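Local coordinates for protein superoxide dismutase (Anaplasma phagocytophilum, PDB 3JS4) that probably converts superoxide radicals into oxygen and hydrogen peroxide by alternately reducing and oxidising an active-site iron, as an iron/manganese-family superoxide dismutase, at residues E24-P29 / L69-L74; P35-H40 / K201-V206; G63-G68 / V78-N83; V151-D156 / L212-V217. One frame throughout, in Å; residues are numbered along the deposited sequence.

Interaction 1: residues E24-P29 / L69-L74; sequences ELSDLP and LGNESL
With CG of Asn71 swung beside its own backbone N (chi1 -76°) and the amide turned toward Glu24, this side chain presents both its oxygen and its nitrogen to the backbone of that residue. Two bonds result. The N-H of Glu24 gives a hydrogen bond of 3.0 Å from N to Asn71 OD1, and Asn71 ND2 returns one of 2.9 Å to Glu24 O. Both are nearly straight, with N-H...O angles of 162° and 167°. The carbonyl oxygen of Glu24 lies almost in the amide plane of Asn71, where the N-H points, although ND2 is itself tilted from the plane of the Glu24 carbonyl. Gripped at both ends, the amide is fixed against a flip, and it pairs with one residue of an extended loop much as a neighbouring strand would. A water takes a further hydrogen bond from Asn71 ND2 at 2.9 Å and makes a notably short approach of 2.5 Å to Ser26 OG, bridging the two loops. Asn71 opens a short 3-10 turn, and its own carbonyl accepts from the N of Leu74. The contact lies at the surface of the alpha-hairpin domain, joining the loops that precede and follow helix 39-60. Nearby, Leu25 packs on Tyr46 and His50 of that helix, while Leu74, at the start of helix 74-83, reaches Ile98 of helix 89-106.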
loop_
_atom_site.group_PDB
_atom_site.type_symbol
_atom_site.label_atom_id
_atom_site.label_comp_id
_atom_site.label_asym_id
_atom_site.label_seq_id
_atom_site.Cartn_x
_atom_site.Cartn_y
_atom_site.Cartn_z
ATOM N N GLU A 24 3.196 -8.000 15.364
ATOM C CA GLU A 24 4.569 -7.526 15.366
ATOM C C GLU A 24 4.810 -6.599 14.197
ATOM O O GLU A 24 4.120 -6.671 13.175
ATOM C CB GLU A 24 5.581 -8.688 15.323
ATOM C CG GLU A 24 5.506 -9.608 16.563
ATOM C CD GLU A 24 6.645 -10.633 16.626
ATOM O OE1 GLU A 24 7.275 -10.905 15.575
ATOM O OE2 GLU A 24 6.903 -11.166 17.732
ATOM N N LEU A 25 5.791 -5.726 14.362
ATOM C CA LEU A 25 6.259 -4.903 13.264
ATOM C C LEU A 25 7.213 -5.748 12.394
ATOM O O LEU A 25 8.298 -6.103 12.823
ATOM C CB LEU A 25 6.918 -3.617 13.795
ATOM C CG LEU A 25 7.470 -2.607 12.775
ATOM C CD1 LEU A 25 6.341 -1.863 12.026
ATOM C CD2 LEU A 25 8.415 -1.610 13.480
ATOM N N SER A 26 6.782 -6.078 11.180
ATOM C CA SER A 26 7.583 -6.926 10.269
ATOM C C SER A 26 8.761 -6.163 9.691
ATOM O O SER A 26 8.627 -4.984 9.356
ATOM C CB SER A 26 6.716 -7.453 9.123
ATOM O OG SER A 26 5.799 -8.401 9.639
ATOM N N ASP A 27 9.899 -6.844 9.564
ATOM C CA ASP A 27 11.127 -6.243 9.046
ATOM C C ASP A 27 10.911 -5.621 7.679
ATOM O O ASP A 27 10.192 -6.177 6.848
ATOM C CB ASP A 27 12.222 -7.299 8.883
ATOM C CG ASP A 27 12.704 -7.859 10.202
ATOM O OD1 ASP A 27 12.402 -7.290 11.273
ATOM O OD2 ASP A 27 13.400 -8.883 10.147
ATOM N N LEU A 28 11.554 -4.486 7.446
ATOM C CA LEU A 28 11.666 -3.940 6.086
ATOM C C LEU A 28 12.403 -4.892 5.133
ATOM O O LEU A 28 13.294 -5.617 5.562
ATOM C CB LEU A 28 12.419 -2.613 6.115
ATOM C CG LEU A 28 11.703 -1.418 6.741
ATOM C CD1 LEU A 28 12.614 -0.186 6.647
ATOM C CD2 LEU A 28 10.330 -1.143 6.044
ATOM N N PRO A 29 12.062 -4.862 3.831
ATOM C CA PRO A 29 12.829 -5.657 2.876
ATOM C C PRO A 29 14.203 -5.059 2.518
ATOM O O PRO A 29 14.907 -5.623 1.701
ATOM C CB PRO A 29 11.924 -5.710 1.624
ATOM C CG PRO A 29 10.724 -4.900 1.910
ATOM C CD PRO A 29 10.945 -4.138 3.197
ATOM N N LEU A 69 -4.221 -13.976 17.871
ATOM C CA LEU A 69 -3.957 -14.128 16.433
ATOM C C LEU A 69 -2.696 -13.351 16.092
ATOM O O LEU A 69 -2.302 -12.440 16.833
ATOM C CB LEU A 69 -5.136 -13.631 15.569
ATOM C CG LEU A 69 -6.471 -14.395 15.620
ATOM C CD1 LEU A 69 -7.431 -13.797 14.617
ATOM C CD2 LEU A 69 -6.290 -15.887 15.348
ATOM N N GLY A 70 -2.062 -13.714 14.981
ATOM C CA GLY A 70 -0.806 -13.079 14.587
ATOM C C GLY A 70 -0.941 -12.360 13.263
ATOM O O GLY A 70 -2.054 -12.250 12.723
ATOM N N ASN A 71 0.189 -11.897 12.725
ATOM C CA ASN A 71 0.203 -11.099 11.488
ATOM C C ASN A 71 -0.457 -11.774 10.276
ATOM O O ASN A 71 -1.013 -11.105 9.423
ATOM C CB ASN A 71 1.628 -10.643 11.149
ATOM C CG ASN A 71 2.092 -9.497 12.022
ATOM O OD1 ASN A 71 1.711 -9.379 13.191
ATOM N ND2 ASN A 71 2.916 -8.644 11.461
ATOM N N GLU A 72 -0.405 -13.107 10.222
ATOM C CA GLU A 72 -0.970 -13.864 9.097
ATOM C C GLU A 72 -2.485 -13.738 9.036
ATOM O O GLU A 72 -3.093 -13.980 7.995
ATOM C CB GLU A 72 -0.587 -15.346 9.191
ATOM C CG GLU A 72 0.602 -15.600 10.108
ATOM C CD GLU A 72 0.206 -15.648 11.587
ATOM O OE1 GLU A 72 -0.853 -16.240 11.900
ATOM O OE2 GLU A 72 0.950 -15.099 12.425
ATOM N N SER A 73 -3.091 -13.373 10.159
ATOM C CA SER A 73 -4.540 -13.184 10.215
ATOM C C SER A 73 -4.961 -11.761 9.863
ATOM O O SER A 73 -6.157 -11.474 9.848
ATOM C CB SER A 73 -5.089 -13.528 11.608
ATOM O OG SER A 73 -4.899 -14.893 11.916
ATOM N N LEU A 74 -4.005 -10.869 9.593
ATOM C CA LEU A 74 -4.355 -9.451 9.401
ATOM C C LEU A 74 -5.430 -9.245 8.328
ATOM O O LEU A 74 -6.407 -8.502 8.549
ATOM C CB LEU A 74 -3.112 -8.570 9.168
ATOM C CG LEU A 74 -2.289 -8.205 10.414
ATOM C CD1 LEU A 74 -0.968 -7.519 10.047
ATOM C CD2 LEU A 74 -3.105 -7.315 11.377
HETATM O O HOH W 1 3.536 -8.321 8.634
#

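Interaction 2: residues P35-H40 / K201-V206; sequences PYISSH and KKYIDV
Tyr36 meets Val206 where the loop leading into the first long helix of the alpha-hairpin domain meets helix 200-211 of the C-terminal domain, a joint between the two halves of the iron/manganese superoxide dismutase fold. From its base outward, CB of Tyr36 touches first, 3.6 Å from Val206 CG1. At CG the same methyl is still close, and at CD1 it lies 3.8 Å away, so a single branch of the valine follows the root and one flank of the ring. The methyl approaches the ring obliquely. Farther out, the aromatic group leaves this helix segment and stacks with His210, one turn further along; one of its faces also carries CD of the preceding Pro35, near the rim. Ile37 makes the deeper half of the joint, since its CD1 bends inward to the ring edge of Tyr203. The hydroxyl of that buried tyrosine is held by the carbonyl oxygen of the iron ligand Asp186 and by Tyr104, which links the interface to the second shell of the metal site. Ser38 caps the helix that follows, its OG bonded to the backbone N of Leu41 and to Asp195. Both segments thus meet through carbon alone, and the inner pair closes at 4.2 Å between Ile37 CD1 and Tyr203 CE1.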
loop_
_atom_site.group_PDB
_atom_site.type_symbol
_atom_site.label_atom_id
_atom_site.label_comp_id
_atom_site.label_asym_id
_atom_site.label_seq_id
_atom_site.Cartn_x
_atom_site.Cartn_y
_atom_site.Cartn_z
ATOM N N PRO A 35 18.462 8.576 -1.660
ATOM C CA PRO A 35 18.081 9.843 -1.060
ATOM C C PRO A 35 16.584 10.174 -1.219
ATOM O O PRO A 35 16.155 11.241 -0.775
ATOM C CB PRO A 35 18.941 10.852 -1.825
ATOM C CG PRO A 35 19.052 10.265 -3.207
ATOM C CD PRO A 35 18.960 8.761 -3.044
ATOM N N TYR A 36 15.817 9.264 -1.825
ATOM C CA TYR A 36 14.383 9.477 -2.166
ATOM C C TYR A 36 13.418 9.537 -0.979
ATOM O O TYR A 36 12.408 10.269 -0.995
ATOM C CB TYR A 36 13.932 8.411 -3.184
ATOM C CG TYR A 36 14.907 8.374 -4.332
ATOM C CD1 TYR A 36 15.043 9.492 -5.158
ATOM C CD2 TYR A 36 15.751 7.280 -4.547
ATOM C CE1 TYR A 36 15.959 9.526 -6.192
ATOM C CE2 TYR A 36 16.699 7.303 -5.613
ATOM C CZ TYR A 36 16.781 8.445 -6.422
ATOM O OH TYR A 36 17.662 8.559 -7.480
ATOM N N ILE A 37 13.698 8.715 0.018
ATOM C CA ILE A 37 13.029 8.783 1.295
ATOM C C ILE A 37 14.180 8.865 2.272
ATOM O O ILE A 37 15.028 7.969 2.309
ATOM C CB ILE A 37 12.189 7.520 1.574
ATOM C CG1 ILE A 37 11.081 7.342 0.500
ATOM C CG2 ILE A 37 11.619 7.564 2.989
ATOM C CD1 ILE A 37 9.937 8.329 0.582
ATOM N N SER A 38 14.235 9.955 3.034
ATOM C CA SER A 38 15.392 10.202 3.881
ATOM C C SER A 38 15.418 9.223 5.040
ATOM O O SER A 38 14.423 8.600 5.377
ATOM C CB SER A 38 15.384 11.632 4.413
ATOM O OG SER A 38 14.324 11.803 5.343
ATOM N N SER A 39 16.572 9.112 5.667
ATOM C CA SER A 39 16.715 8.241 6.806
ATOM C C SER A 39 15.713 8.613 7.935
ATOM O O SER A 39 15.023 7.742 8.520
ATOM C CB SER A 39 18.182 8.305 7.253
ATOM O OG SER A 39 18.301 7.654 8.485
ATOM N N HIS A 40 15.625 9.913 8.208
ATOM C CA HIS A 40 14.715 10.472 9.208
ATOM C C HIS A 40 13.237 10.151 8.885
ATOM O O HIS A 40 12.463 9.741 9.765
ATOM C CB HIS A 40 14.960 11.986 9.292
ATOM C CG HIS A 40 14.137 12.697 10.327
ATOM N ND1 HIS A 40 13.931 12.201 11.599
ATOM C CD2 HIS A 40 13.521 13.907 10.293
ATOM C CE1 HIS A 40 13.194 13.056 12.291
ATOM N NE2 HIS A 40 12.929 14.097 11.520
ATOM N N LYS A 201 2.929 16.105 -5.262
ATOM C CA LYS A 201 3.345 15.746 -6.621
ATOM C C LYS A 201 4.825 15.394 -6.702
ATOM O O LYS A 201 5.175 14.452 -7.396
ATOM C CB LYS A 201 3.025 16.833 -7.652
ATOM C CG LYS A 201 3.182 16.306 -9.095
ATOM C CD LYS A 201 2.839 17.327 -10.144
ATOM C CE LYS A 201 2.850 16.692 -11.555
ATOM N NZ LYS A 201 4.209 16.125 -11.894
ATOM N N LYS A 202 5.683 16.151 -6.014
ATOM C CA LYS A 202 7.113 15.836 -6.023
ATOM C C LYS A 202 7.363 14.430 -5.510
ATOM O O LYS A 202 8.111 13.682 -6.111
ATOM C CB LYS A 202 7.949 16.851 -5.229
ATOM C CG LYS A 202 9.039 17.418 -6.073
ATOM C CD LYS A 202 10.045 18.249 -5.283
ATOM C CE LYS A 202 11.385 18.256 -6.007
ATOM N NZ LYS A 202 12.406 19.106 -5.312
ATOM N N TYR A 203 6.705 14.073 -4.408
ATOM C CA TYR A 203 6.784 12.713 -3.850
ATOM C C TYR A 203 6.220 11.647 -4.799
ATOM O O TYR A 203 6.787 10.562 -4.918
ATOM C CB TYR A 203 6.045 12.651 -2.499
ATOM C CG TYR A 203 5.604 11.273 -2.031
ATOM C CD1 TYR A 203 6.525 10.351 -1.526
ATOM C CD2 TYR A 203 4.262 10.934 -1.998
ATOM C CE1 TYR A 203 6.109 9.091 -1.064
ATOM C CE2 TYR A 203 3.839 9.692 -1.549
ATOM C CZ TYR A 203 4.764 8.778 -1.065
ATOM O OH TYR A 203 4.343 7.539 -0.599
ATOM N N ILE A 204 5.101 11.940 -5.458
ATOM C CA ILE A 204 4.534 10.981 -6.430
ATOM C C ILE A 204 5.503 10.769 -7.615
ATOM O O ILE A 204 5.697 9.637 -8.079
ATOM C CB ILE A 204 3.122 11.399 -6.936
ATOM C CG1 ILE A 204 2.132 11.450 -5.766
ATOM C CG2 ILE A 204 2.603 10.384 -7.981
ATOM C CD1 ILE A 204 0.800 12.091 -6.108
ATOM N N ASP A 205 6.110 11.863 -8.082
ATOM C CA ASP A 205 7.097 11.806 -9.155
ATOM C C ASP A 205 8.254 10.913 -8.779
ATOM O O ASP A 205 8.649 10.051 -9.562
ATOM C CB ASP A 205 7.623 13.192 -9.514
ATOM C CG ASP A 205 6.582 14.068 -10.186
ATOM O OD1 ASP A 205 5.496 13.570 -10.565
ATOM O OD2 ASP A 205 6.868 15.275 -10.343
ATOM N N VAL A 206 8.780 11.119 -7.572
ATOM C CA VAL A 206 9.882 10.334 -7.068
ATOM C C VAL A 206 9.498 8.850 -6.912
ATOM O O VAL A 206 10.286 7.951 -7.245
ATOM C CB VAL A 206 10.395 10.925 -5.751
ATOM C CG1 VAL A 206 11.261 9.930 -5.032
ATOM C CG2 VAL A 206 11.171 12.205 -6.026
#

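Interaction 3: residues G63-G68 / V78-N83; sequences GTEFEG and VVKAHN
Van der Waals contact carries most of the joint between Phe66 and Lys80. The ring of Phe66 turns its edge to the lysine, and both CE1 and CZ lie 4.0 Å from Lys80 CB, which sits near the ring plane. CZ also comes within 4.2 Å of the backbone N of Ala81, so the outer end of the ring rests on the roots of two successive residues. Its position follows from a chi1 of -44°, which sets CG beside the backbone N and sends the ring toward the helix. One face of the same ring is covered by Glu65 CG, 3.5 Å above its centre. The loop between helices 39-60 and 74-83 of the alpha-hairpin domain here folds back on helix 74-83, where Ala81 also packs on Ile91 and Phe92 of helix 89-106. A longer-range attraction is possible: Lys80 runs out extended past Glu65, whose OE2 lies 5.3 Å from Lys80 NZ, too far for a salt bridge. Hydrogen bonds, by contrast, shape the loop. Residues 64-67 form a type I beta turn closed by Glu67 N on Thr64 O, and Thr64 OG1 accepts from Phe66 N, an ST turn. Spanning the turn, Glu67 OE1 takes a bond of 2.6 Å from Gly63 N. Polar bonds thus probably stiffen the loop presenting Phe66, an apolar edge touches the helix, and the opposite charges would be expected to attract only modestly.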
loop_
_atom_site.group_PDB
_atom_site.type_symbol
_atom_site.label_atom_id
_atom_site.label_comp_id
_atom_site.label_asym_id
_atom_site.label_seq_id
_atom_site.Cartn_x
_atom_site.Cartn_y
_atom_site.Cartn_z
ATOM N N GLY A 63 -9.661 -9.697 24.756
ATOM C CA GLY A 63 -11.052 -10.066 25.072
ATOM C C GLY A 63 -11.954 -10.215 23.845
ATOM O O GLY A 63 -13.174 -10.413 23.975
ATOM N N THR A 64 -11.374 -10.122 22.650
ATOM C CA THR A 64 -12.159 -10.260 21.424
ATOM C C THR A 64 -11.795 -11.551 20.711
ATOM O O THR A 64 -10.833 -12.220 21.083
ATOM C CB THR A 64 -11.931 -9.081 20.451
ATOM O OG1 THR A 64 -10.602 -9.146 19.915
ATOM C CG2 THR A 64 -12.140 -7.745 21.139
ATOM N N GLU A 65 -12.535 -11.869 19.652
ATOM C CA GLU A 65 -12.246 -13.046 18.828
ATOM C C GLU A 65 -10.864 -12.993 18.173
ATOM O O GLU A 65 -10.355 -14.014 17.697
ATOM C CB GLU A 65 -13.328 -13.225 17.753
ATOM C CG GLU A 65 -13.347 -12.105 16.742
ATOM C CD GLU A 65 -14.516 -12.186 15.789
ATOM O OE1 GLU A 65 -15.435 -11.356 15.924
ATOM O OE2 GLU A 65 -14.508 -13.071 14.911
ATOM N N PHE A 66 -10.254 -11.809 18.143
ATOM C CA PHE A 66 -8.949 -11.655 17.502
ATOM C C PHE A 66 -7.743 -11.795 18.445
ATOM O O PHE A 66 -6.607 -11.827 17.974
ATOM C CB PHE A 66 -8.868 -10.337 16.717
ATOM C CG PHE A 66 -10.092 -10.030 15.899
ATOM C CD1 PHE A 66 -10.439 -10.822 14.799
ATOM C CD2 PHE A 66 -10.893 -8.935 16.215
ATOM C CE1 PHE A 66 -11.569 -10.509 14.011
ATOM C CE2 PHE A 66 -12.026 -8.625 15.448
ATOM C CZ PHE A 66 -12.367 -9.407 14.348
ATOM N N GLU A 67 -7.975 -11.880 19.756
ATOM C CA GLU A 67 -6.876 -12.102 20.711
ATOM C C GLU A 67 -6.104 -13.392 20.412
ATOM O O GLU A 67 -6.699 -14.430 20.116
ATOM C CB GLU A 67 -7.377 -12.106 22.164
ATOM C CG GLU A 67 -6.250 -12.090 23.215
ATOM C CD GLU A 67 -6.718 -11.746 24.628
ATOM O OE1 GLU A 67 -7.941 -11.614 24.885
ATOM O OE2 GLU A 67 -5.840 -11.612 25.504
ATOM N N GLY A 68 -4.777 -13.308 20.473
ATOM C CA GLY A 68 -3.913 -14.461 20.245
ATOM C C GLY A 68 -3.695 -14.803 18.775
ATOM O O GLY A 68 -3.073 -15.818 18.469
ATOM N N VAL A 78 -9.126 -7.536 9.063
ATOM C CA VAL A 78 -9.574 -6.345 8.354
ATOM C C VAL A 78 -11.029 -6.480 7.896
ATOM O O VAL A 78 -11.857 -5.630 8.207
ATOM C CB VAL A 78 -8.637 -6.010 7.164
ATOM C CG1 VAL A 78 -9.232 -4.928 6.281
ATOM C CG2 VAL A 78 -7.262 -5.557 7.688
ATOM N N VAL A 79 -11.340 -7.568 7.189
ATOM C CA VAL A 79 -12.670 -7.761 6.642
ATOM C C VAL A 79 -13.692 -7.932 7.775
ATOM O O VAL A 79 -14.712 -7.256 7.782
ATOM C CB VAL A 79 -12.696 -8.950 5.651
ATOM C CG1 VAL A 79 -14.117 -9.242 5.168
ATOM C CG2 VAL A 79 -11.753 -8.680 4.477
ATOM N N LYS A 80 -13.398 -8.786 8.751
ATOM C CA LYS A 80 -14.338 -9.040 9.855
ATOM C C LYS A 80 -14.646 -7.797 10.709
ATOM O O LYS A 80 -15.813 -7.519 11.028
ATOM C CB LYS A 80 -13.827 -10.196 10.725
ATOM C CG LYS A 80 -14.231 -11.580 10.180
ATOM C CD LYS A 80 -13.260 -12.672 10.631
ATOM C CE LYS A 80 -13.562 -14.012 9.943
ATOM N NZ LYS A 80 -12.567 -15.034 10.345
ATOM N N ALA A 81 -13.605 -7.037 11.050
ATOM C CA ALA A 81 -13.772 -5.822 11.835
ATOM C C ALA A 81 -14.579 -4.794 11.062
ATOM O O ALA A 81 -15.453 -4.140 11.634
ATOM C CB ALA A 81 -12.413 -5.247 12.229
ATOM N N HIS A 82 -14.295 -4.649 9.769
ATOM C CA HIS A 82 -15.049 -3.717 8.941
ATOM C C HIS A 82 -16.538 -4.109 8.931
ATOM O O HIS A 82 -17.406 -3.246 9.111
ATOM C CB HIS A 82 -14.474 -3.647 7.506
ATOM C CG HIS A 82 -14.959 -2.471 6.711
ATOM N ND1 HIS A 82 -16.013 -2.551 5.825
ATOM C CD2 HIS A 82 -14.552 -1.179 6.696
ATOM C CE1 HIS A 82 -16.231 -1.362 5.286
ATOM N NE2 HIS A 82 -15.351 -0.512 5.795
ATOM N N ASN A 83 -16.833 -5.398 8.736
ATOM C CA ASN A 83 -18.222 -5.863 8.684
ATOM C C ASN A 83 -18.962 -5.610 10.007
ATOM O O ASN A 83 -20.186 -5.484 10.011
ATOM C CB ASN A 83 -18.302 -7.354 8.323
ATOM C CG ASN A 83 -18.018 -7.635 6.832
ATOM O OD1 ASN A 83 -18.045 -6.732 5.974
ATOM N ND2 ASN A 83 -17.761 -8.898 6.522
#

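Interaction 4: residues V151-D156 / L212-V217; sequences VWLVYD and LNWDFV
Leu153 stands at about a right angle to both Trp214 and Val217, reaching from strand 149-156 of the C-terminal domain toward the first turn of helix 214-223. One methyl does all the close touching: CD2 lies 3.9 Å from Val217 CG1 and 4.1 Å from Trp214 CZ3. It is brought there by a leucine whose CG is anti to the backbone N (chi1 178°), which carries CD2 out to the helix. On the indole, CZ3 of the six-membered ring is met obliquely. One face of this ring system bears Leu212 CD2, 3.6 Å above it and offset toward the rim, while NE1, on the five-membered ring, is hydrogen-bonded to the carbonyl of Gly114. The valine adds a smaller, branched surface one helical turn from the tryptophan, since residues 214 and 217 lie on the same side of the helix. Before them, Asn213 is the N-cap, its OD1 accepting weak bonds from the N of Asp215 and Phe216. Around the joint, Phe134 touches Leu153, Leu212 and Trp214, and Leu120 of helix 118-128 packs on both Trp214 and Val217. Carbon meets carbon throughout this buried interface, consistent with a join made by close fit and the hydrophobic effect, with the polar bonds of the indole and the cap directed elsewhere.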
loop_
_atom_site.group_PDB
_atom_site.type_symbol
_atom_site.label_atom_id
_atom_site.label_comp_id
_atom_site.label_asym_id
_atom_site.label_seq_id
_atom_site.Cartn_x
_atom_site.Cartn_y
_atom_site.Cartn_z
ATOM N N VAL A 151 -2.976 5.084 -2.794
ATOM C CA VAL A 151 -3.151 4.821 -4.226
ATOM C C VAL A 151 -2.746 3.366 -4.509
ATOM O O VAL A 151 -1.709 2.894 -4.024
ATOM C CB VAL A 151 -2.320 5.818 -5.040
ATOM C CG1 VAL A 151 -2.391 5.556 -6.545
ATOM C CG2 VAL A 151 -2.786 7.230 -4.708
ATOM N N TRP A 152 -3.591 2.655 -5.247
ATOM C CA TRP A 152 -3.350 1.246 -5.570
ATOM C C TRP A 152 -3.262 0.991 -7.076
ATOM O O TRP A 152 -4.117 1.461 -7.846
ATOM C CB TRP A 152 -4.478 0.361 -5.000
ATOM C CG TRP A 152 -4.771 0.640 -3.556
ATOM C CD1 TRP A 152 -5.549 1.638 -3.055
ATOM C CD2 TRP A 152 -4.245 -0.069 -2.422
ATOM N NE1 TRP A 152 -5.546 1.598 -1.679
ATOM C CE2 TRP A 152 -4.755 0.564 -1.263
ATOM C CE3 TRP A 152 -3.398 -1.176 -2.275
ATOM C CZ2 TRP A 152 -4.467 0.112 0.036
ATOM C CZ3 TRP A 152 -3.093 -1.620 -0.959
ATOM C CH2 TRP A 152 -3.628 -0.972 0.158
ATOM N N LEU A 153 -2.266 0.204 -7.480
ATOM C CA LEU A 153 -2.310 -0.500 -8.758
ATOM C C LEU A 153 -2.981 -1.841 -8.475
ATOM O O LEU A 153 -2.550 -2.589 -7.587
ATOM C CB LEU A 153 -0.903 -0.714 -9.358
ATOM C CG LEU A 153 -0.818 -1.494 -10.678
ATOM C CD1 LEU A 153 -1.681 -0.809 -11.771
ATOM C CD2 LEU A 153 0.641 -1.668 -11.168
ATOM N N VAL A 154 -4.053 -2.134 -9.196
ATOM C CA VAL A 154 -4.785 -3.380 -8.964
ATOM C C VAL A 154 -5.034 -4.115 -10.252
ATOM O O VAL A 154 -4.986 -3.502 -11.336
ATOM C CB VAL A 154 -6.168 -3.148 -8.268
ATOM C CG1 VAL A 154 -5.977 -2.433 -6.933
ATOM C CG2 VAL A 154 -7.150 -2.373 -9.198
ATOM N N TYR A 155 -5.306 -5.420 -10.135
ATOM C CA TYR A 155 -5.883 -6.169 -11.242
ATOM C C TYR A 155 -7.384 -6.359 -11.015
ATOM O O TYR A 155 -7.801 -6.972 -10.034
ATOM C CB TYR A 155 -5.187 -7.516 -11.450
ATOM C CG TYR A 155 -5.797 -8.308 -12.589
ATOM C CD1 TYR A 155 -5.472 -8.023 -13.908
ATOM C CD2 TYR A 155 -6.732 -9.314 -12.345
ATOM C CE1 TYR A 155 -6.038 -8.731 -14.954
ATOM C CE2 TYR A 155 -7.318 -10.030 -13.393
ATOM C CZ TYR A 155 -6.960 -9.728 -14.688
ATOM O OH TYR A 155 -7.516 -10.418 -15.734
ATOM N N ASP A 156 -8.176 -5.824 -11.940
ATOM C CA ASP A 156 -9.626 -5.824 -11.866
ATOM C C ASP A 156 -10.113 -7.045 -12.633
ATOM O O ASP A 156 -10.015 -7.098 -13.869
ATOM C CB ASP A 156 -10.176 -4.527 -12.483
ATOM C CG ASP A 156 -11.696 -4.420 -12.420
ATOM O OD1 ASP A 156 -12.184 -3.370 -11.963
ATOM O OD2 ASP A 156 -12.403 -5.364 -12.824
ATOM N N LEU A 212 8.918 2.556 -7.139
ATOM C CA LEU A 212 7.951 1.479 -7.417
ATOM C C LEU A 212 8.661 0.159 -7.710
ATOM O O LEU A 212 9.551 0.110 -8.552
ATOM C CB LEU A 212 7.036 1.821 -8.608
ATOM C CG LEU A 212 5.984 0.834 -9.123
ATOM C CD1 LEU A 212 4.971 0.344 -8.033
ATOM C CD2 LEU A 212 5.227 1.501 -10.283
ATOM N N ASN A 213 8.229 -0.906 -7.042
ATOM C CA ASN A 213 8.853 -2.202 -7.198
ATOM C C ASN A 213 8.052 -3.064 -8.170
ATOM O O ASN A 213 7.047 -3.697 -7.795
ATOM C CB ASN A 213 8.955 -2.884 -5.835
ATOM C CG ASN A 213 9.766 -4.170 -5.868
ATOM O OD1 ASN A 213 10.130 -4.698 -6.939
ATOM N ND2 ASN A 213 10.069 -4.683 -4.678
ATOM N N TRP A 214 8.505 -3.081 -9.420
ATOM C CA TRP A 214 7.835 -3.861 -10.447
ATOM C C TRP A 214 7.988 -5.366 -10.217
ATOM O O TRP A 214 7.146 -6.131 -10.657
ATOM C CB TRP A 214 8.360 -3.500 -11.833
ATOM C CG TRP A 214 7.935 -2.178 -12.378
ATOM C CD1 TRP A 214 8.752 -1.116 -12.673
ATOM C CD2 TRP A 214 6.605 -1.771 -12.740
ATOM N NE1 TRP A 214 8.012 -0.074 -13.194
ATOM C CE2 TRP A 214 6.693 -0.443 -13.236
ATOM C CE3 TRP A 214 5.347 -2.392 -12.679
ATOM C CZ2 TRP A 214 5.572 0.276 -13.665
ATOM C CZ3 TRP A 214 4.221 -1.675 -13.109
ATOM C CH2 TRP A 214 4.344 -0.364 -13.609
ATOM N N ASP A 215 9.064 -5.798 -9.551
ATOM C CA ASP A 215 9.220 -7.232 -9.233
ATOM C C ASP A 215 8.077 -7.694 -8.321
ATOM O O ASP A 215 7.608 -8.835 -8.422
ATOM C CB ASP A 215 10.557 -7.546 -8.535
ATOM C CG ASP A 215 11.776 -6.993 -9.284
ATOM O OD1 ASP A 215 11.696 -6.811 -10.524
ATOM O OD2 ASP A 215 12.816 -6.733 -8.616
ATOM N N PHE A 216 7.650 -6.815 -7.412
ATOM C CA PHE A 216 6.546 -7.149 -6.519
ATOM C C PHE A 216 5.236 -7.315 -7.312
ATOM O O PHE A 216 4.568 -8.349 -7.216
ATOM C CB PHE A 216 6.422 -6.119 -5.386
ATOM C CG PHE A 216 5.430 -6.499 -4.308
ATOM C CD1 PHE A 216 5.625 -7.643 -3.528
ATOM C CD2 PHE A 216 4.312 -5.702 -4.065
ATOM C CE1 PHE A 216 4.712 -7.988 -2.520
ATOM C CE2 PHE A 216 3.400 -6.027 -3.072
ATOM C CZ PHE A 216 3.591 -7.163 -2.294
ATOM N N VAL A 217 4.887 -6.303 -8.102
ATOM C CA VAL A 217 3.727 -6.326 -8.988
ATOM C C VAL A 217 3.654 -7.599 -9.837
ATOM O O VAL A 217 2.641 -8.318 -9.811
ATOM C CB VAL A 217 3.758 -5.106 -9.930
ATOM C CG1 VAL A 217 2.535 -5.101 -10.836
ATOM C CG2 VAL A 217 3.843 -3.812 -9.118
#

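How the interactions relate
Burial and chemistry go together in the two extremes, interactions 1 and 4. Interaction 4 is wholly buried and apolar, within the C-terminal domain, whereas interaction 1 lies at the surface of the alpha-hairpin domain and relies on amide-backbone bonds and a water. Interactions 2 and 3 are intermediate, each partly buried and built on a tyrosine or phenylalanine against a helix; interaction 2 alone joins the two domains. Interactions 1 and 3 share the connection between helices 39-60 and 74-83, their segments adjoining in sequence. Helices 200-211 and 214-223, used by interactions 2 and 4, are also consecutive. Interactions 2 and 3 lie on opposite sides of the chain's centre, about 35 Å apart between centres.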